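Local coordinates for protein (l-alanine dehydrogenase) (Phormidium lapideum, PDB 1PJC), which catalyses the NAD-dependent, reversible oxidative deamination of L-alanine to pyruvate and ammonia, at residues A[59-62]-A[63-67]; A[320-323]-A[324-328]. One frame throughout, in Å; residues are numbered along the deposited sequence.

Contact 1 (A[59-62]-A[63-67]); sequences PSAK and DAWSR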
loop_
_atom_site.group_PDB
_atom_site.type_symbol
_atom_site.label_atom_id
_atom_site.label_comp_id
_atom_site.label_asym_id
_atom_site.label_seq_id
_atom_site.Cartn_x
_atom_site.Cartn_y
_atom_site.Cartn_z
ATOM N N PRO A 59 50.774 -4.437 -11.807
ATOM C CA PRO A 59 51.276 -3.153 -11.310
ATOM C C PRO A 59 51.147 -1.940 -12.230
ATOM O O PRO A 59 51.345 -0.802 -11.796
ATOM C CB PRO A 59 52.769 -3.444 -11.088
ATOM C CG PRO A 59 53.114 -4.506 -12.158
ATOM C CD PRO A 59 51.777 -5.108 -12.655
ATOM N N SER A 60 50.886 -2.175 -13.504
ATOM C CA SER A 60 50.830 -1.078 -14.437
ATOM C C SER A 60 49.719 -1.210 -15.468
ATOM O O SER A 60 49.242 -2.335 -15.768
ATOM C CB SER A 60 52.197 -0.920 -15.145
ATOM O OG SER A 60 52.252 -1.720 -16.328
ATOM N N ALA A 61 49.340 -0.065 -16.052
ATOM C CA ALA A 61 48.318 -0.054 -17.101
ATOM C C ALA A 61 48.781 -0.802 -18.350
ATOM O O ALA A 61 47.961 -1.392 -19.103
ATOM C CB ALA A 61 47.963 1.348 -17.455
ATOM N N LYS A 62 50.085 -0.736 -18.601
ATOM C CA LYS A 62 50.672 -1.375 -19.762
ATOM C C LYS A 62 50.321 -2.825 -19.699
ATOM O O LYS A 62 49.888 -3.430 -20.703
ATOM C CB LYS A 62 52.198 -1.211 -19.731
ATOM C CG LYS A 62 52.920 -1.708 -21.000
ATOM C CD LYS A 62 54.467 -1.583 -20.870
ATOM C CE LYS A 62 55.125 -1.001 -22.162
ATOM N NZ LYS A 62 55.484 0.485 -22.074
ATOM N N ASP A 63 50.503 -3.382 -18.504
ATOM C CA ASP A 63 50.233 -4.804 -18.241
ATOM C C ASP A 63 48.779 -5.159 -18.427
ATOM O O ASP A 63 48.445 -6.296 -18.765
ATOM C CB ASP A 63 50.637 -5.166 -16.813
ATOM C CG ASP A 63 52.084 -4.945 -16.552
ATOM O OD1 ASP A 63 52.929 -5.523 -17.289
ATOM O OD2 ASP A 63 52.376 -4.247 -15.563
ATOM N N ALA A 64 47.907 -4.192 -18.156
ATOM C CA ALA A 64 46.486 -4.408 -18.281
ATOM C C ALA A 64 46.017 -4.205 -19.710
ATOM O O ALA A 64 45.131 -4.949 -20.192
ATOM C CB ALA A 64 45.740 -3.501 -17.325
ATOM N N TRP A 65 46.629 -3.231 -20.409
ATOM C CA TRP A 65 46.254 -2.950 -21.789
ATOM C C TRP A 65 46.757 -3.965 -22.809
ATOM O O TRP A 65 46.275 -4.021 -23.956
ATOM C CB TRP A 65 46.777 -1.633 -22.172
ATOM C CG TRP A 65 45.851 -0.601 -21.967
ATOM C CD1 TRP A 65 45.866 0.305 -20.946
ATOM C CD2 TRP A 65 44.739 -0.242 -22.818
ATOM N NE1 TRP A 65 44.853 1.213 -21.113
ATOM C CE2 TRP A 65 44.128 0.882 -22.236
ATOM C CE3 TRP A 65 44.187 -0.785 -23.991
ATOM C CZ2 TRP A 65 43.022 1.511 -22.808
ATOM C CZ3 TRP A 65 43.081 -0.175 -24.542
ATOM C CH2 TRP A 65 42.513 0.972 -23.953
ATOM N N SER A 66 47.745 -4.739 -22.393
ATOM C CA SER A 66 48.402 -5.722 -23.251
ATOM C C SER A 66 47.633 -7.012 -23.508
ATOM O O SER A 66 48.168 -7.949 -24.101
ATOM C CB SER A 66 49.744 -6.067 -22.634
ATOM O OG SER A 66 49.767 -5.673 -21.261
ATOM N N ARG A 67 46.384 -7.060 -23.088
ATOM C CA ARG A 67 45.606 -8.277 -23.242
ATOM C C ARG A 67 44.776 -8.326 -24.479
ATOM O O ARG A 67 44.553 -7.307 -25.131
ATOM C CB ARG A 67 44.765 -8.521 -22.009
ATOM C CG ARG A 67 45.550 -8.344 -20.729
ATOM C CD ARG A 67 46.706 -9.299 -20.699
ATOM N NE ARG A 67 47.669 -8.936 -19.673
ATOM C CZ ARG A 67 48.596 -9.757 -19.185
ATOM N NH1 ARG A 67 48.684 -11.004 -19.627
ATOM N NH2 ARG A 67 49.429 -9.331 -18.235
#
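With chi1 of Ser60 at 89°, OG sits between its own backbone N and carbonyl carbon, while Asp63 turns CG away from its carbonyl carbon to lie beside its backbone N (chi1 -61°), and the two side chains meet over the first turn of helix 61-65. They form a capping box: Ser60, the N-cap, accepts from Asp63 N at OG (3.2 Å, 161°), and Ser60 N gives a weak bond to Asp63 OD2. In addition, Ser60 OG donates to Asp63 OD2 at 2.6 Å, meeting it from above the carboxylate plane. CD of the Pro59 ring also comes to 3.1 Å from Asp63 OD2. With alanine at Ser60, Asp63 N would probably lose its cap and the carboxylate, without its OG partner, would be freer to turn. Next along, Ala61 O takes the N-H of Trp65 at 2.6 Å and lies at the indole edge. Where the helix ends, Arg67 folds back so that NE reaches Asp63 O, in the guanidinium plane, at 2.9 Å; its NH1 forms a salt bridge with Glu2. Asp63 thus uses its backbone O at the C-terminal end and its carboxylate at the N-terminus, where the negative charge is likely to interact favourably with the helix dipole.

Contact 2 (A[320-323]-A[324-328]); sequences VVKL and ANQGL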
loop_
_atom_site.group_PDB
_atom_site.type_symbol
_atom_site.label_atom_id
_atom_site.label_comp_id
_atom_site.label_asym_id
_atom_site.label_seq_id
_atom_site.Cartn_x
_atom_site.Cartn_y
_atom_site.Cartn_z
ATOM N N VAL A 320 30.443 -10.083 -21.973
ATOM C CA VAL A 320 31.874 -10.265 -21.754
ATOM C C VAL A 320 32.199 -11.759 -21.868
ATOM O O VAL A 320 33.134 -12.154 -22.527
ATOM C CB VAL A 320 32.296 -9.705 -20.406
ATOM C CG1 VAL A 320 33.731 -9.962 -20.148
ATOM C CG2 VAL A 320 31.994 -8.214 -20.344
ATOM N N VAL A 321 31.364 -12.585 -21.291
ATOM C CA VAL A 321 31.588 -14.014 -21.328
ATOM C C VAL A 321 31.529 -14.606 -22.737
ATOM O O VAL A 321 32.374 -15.405 -23.114
ATOM C CB VAL A 321 30.608 -14.732 -20.418
ATOM C CG1 VAL A 321 30.517 -16.191 -20.813
ATOM C CG2 VAL A 321 31.040 -14.594 -18.976
ATOM N N LYS A 322 30.520 -14.208 -23.499
ATOM C CA LYS A 322 30.365 -14.636 -24.882
ATOM C C LYS A 322 31.626 -14.272 -25.693
ATOM O O LYS A 322 32.046 -15.018 -26.559
ATOM C CB LYS A 322 29.199 -13.900 -25.528
ATOM C CG LYS A 322 27.934 -14.665 -25.688
ATOM C CD LYS A 322 26.761 -13.717 -26.023
ATOM C CE LYS A 322 25.449 -14.117 -25.275
ATOM N NZ LYS A 322 24.506 -12.971 -24.951
ATOM N N LEU A 323 32.163 -13.080 -25.469
ATOM C CA LEU A 323 33.331 -12.622 -26.217
ATOM C C LEU A 323 34.556 -13.402 -25.848
ATOM O O LEU A 323 35.344 -13.758 -26.697
ATOM C CB LEU A 323 33.578 -11.132 -25.995
ATOM C CG LEU A 323 32.614 -10.218 -26.741
ATOM C CD1 LEU A 323 32.764 -8.764 -26.273
ATOM C CD2 LEU A 323 32.795 -10.364 -28.269
ATOM N N ALA A 324 34.708 -13.669 -24.561
ATOM C CA ALA A 324 35.836 -14.423 -24.097
ATOM C C ALA A 324 35.756 -15.850 -24.629
ATOM O O ALA A 324 36.755 -16.458 -24.971
ATOM C CB ALA A 324 35.891 -14.408 -22.612
ATOM N N ASN A 325 34.560 -16.369 -24.743
ATOM C CA ASN A 325 34.410 -17.725 -25.232
ATOM C C ASN A 325 34.597 -17.870 -26.727
ATOM O O ASN A 325 35.363 -18.706 -27.172
ATOM C CB ASN A 325 33.042 -18.280 -24.853
ATOM C CG ASN A 325 32.925 -18.559 -23.377
ATOM O OD1 ASN A 325 33.908 -18.453 -22.638
ATOM N ND2 ASN A 325 31.714 -18.885 -22.917
ATOM N N GLN A 326 33.818 -17.111 -27.488
ATOM C CA GLN A 326 33.801 -17.220 -28.947
ATOM C C GLN A 326 34.629 -16.175 -29.652
ATOM O O GLN A 326 34.683 -16.149 -30.883
ATOM C CB GLN A 326 32.381 -17.121 -29.461
ATOM C CG GLN A 326 31.386 -17.931 -28.697
ATOM C CD GLN A 326 29.949 -17.591 -29.091
ATOM O OE1 GLN A 326 29.681 -17.169 -30.225
ATOM N NE2 GLN A 326 29.019 -17.742 -28.146
ATOM N N GLY A 327 35.238 -15.283 -28.888
ATOM C CA GLY A 327 36.025 -14.218 -29.487
ATOM C C GLY A 327 35.189 -13.516 -30.566
ATOM O O GLY A 327 34.006 -13.243 -30.373
ATOM N N LEU A 328 35.792 -13.280 -31.715
ATOM C CA LEU A 328 35.130 -12.567 -32.792
ATOM C C LEU A 328 33.891 -13.219 -33.386
ATOM O O LEU A 328 33.068 -12.541 -34.007
ATOM C CB LEU A 328 36.131 -12.231 -33.886
ATOM C CG LEU A 328 36.130 -10.801 -34.397
ATOM C CD1 LEU A 328 37.573 -10.355 -34.654
ATOM C CD2 LEU A 328 35.268 -10.718 -35.680
#
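Ala324 N bonds to Val320 O at 3.0 Å, continuing the i to i+4 pattern of the long helix 305-326 into its final turn, where the chain leaves at a glycine. The methyl of Ala324 packs on His31, while Val320 and Leu323 bury their branches against Met69 and Phe91 of the N-terminal sheet. Asn325 follows, its N bonded to Val321 O at 2.9 Å. Its CG stands beside its own backbone N (chi1 -71°), which brings the amide to Val321 O, 3.2 Å from Asn325 CG, and lays it alongside the valine, Asn325 ND2 3.6 Å from Val321 CG1. Gln326 N makes the straightest bond of the turn, to Lys322 O. The Gln326 side chain runs beside that of Lys322, NE2 4.1 Å from Lys322 CG; OE1 bonds to Thr333 and Lys322 NZ forms a salt bridge with Asp334, so both polar ends engage the chain just beyond the helix. Gly327 is the first residue to leave helical angles; its positive phi (51°) is a conformation that glycine adopts readily. Its N still reaches Leu323 O at 2.7 Å, although the weak bond is bent to 123°, and Leu323 CD2 lies 3.8 Å from Gly327 O.

In the fold
Both contacts are partly buried and lie on the same side of the chain's centre, about 20 Å apart between centres and about 11 Å at their nearest atoms. Contact 1 takes in the whole of the short helix 61-65, beyond edge strand 56-58, and is dominated by polar side-chain capping; Ala64 and Trp65 are its two buried residues. Contact 2, with three, is the last turn of the long helix 305-326, held mainly by backbone bonds, with apolar branches on one face and polar groups on another. Though far apart in sequence, both adjoin the N-terminal sheet: Asp63 and Ala64 meet strand 56-58, whereas Val320 and Leu323 meet strands 69-71 and 89-92 nearer its middle.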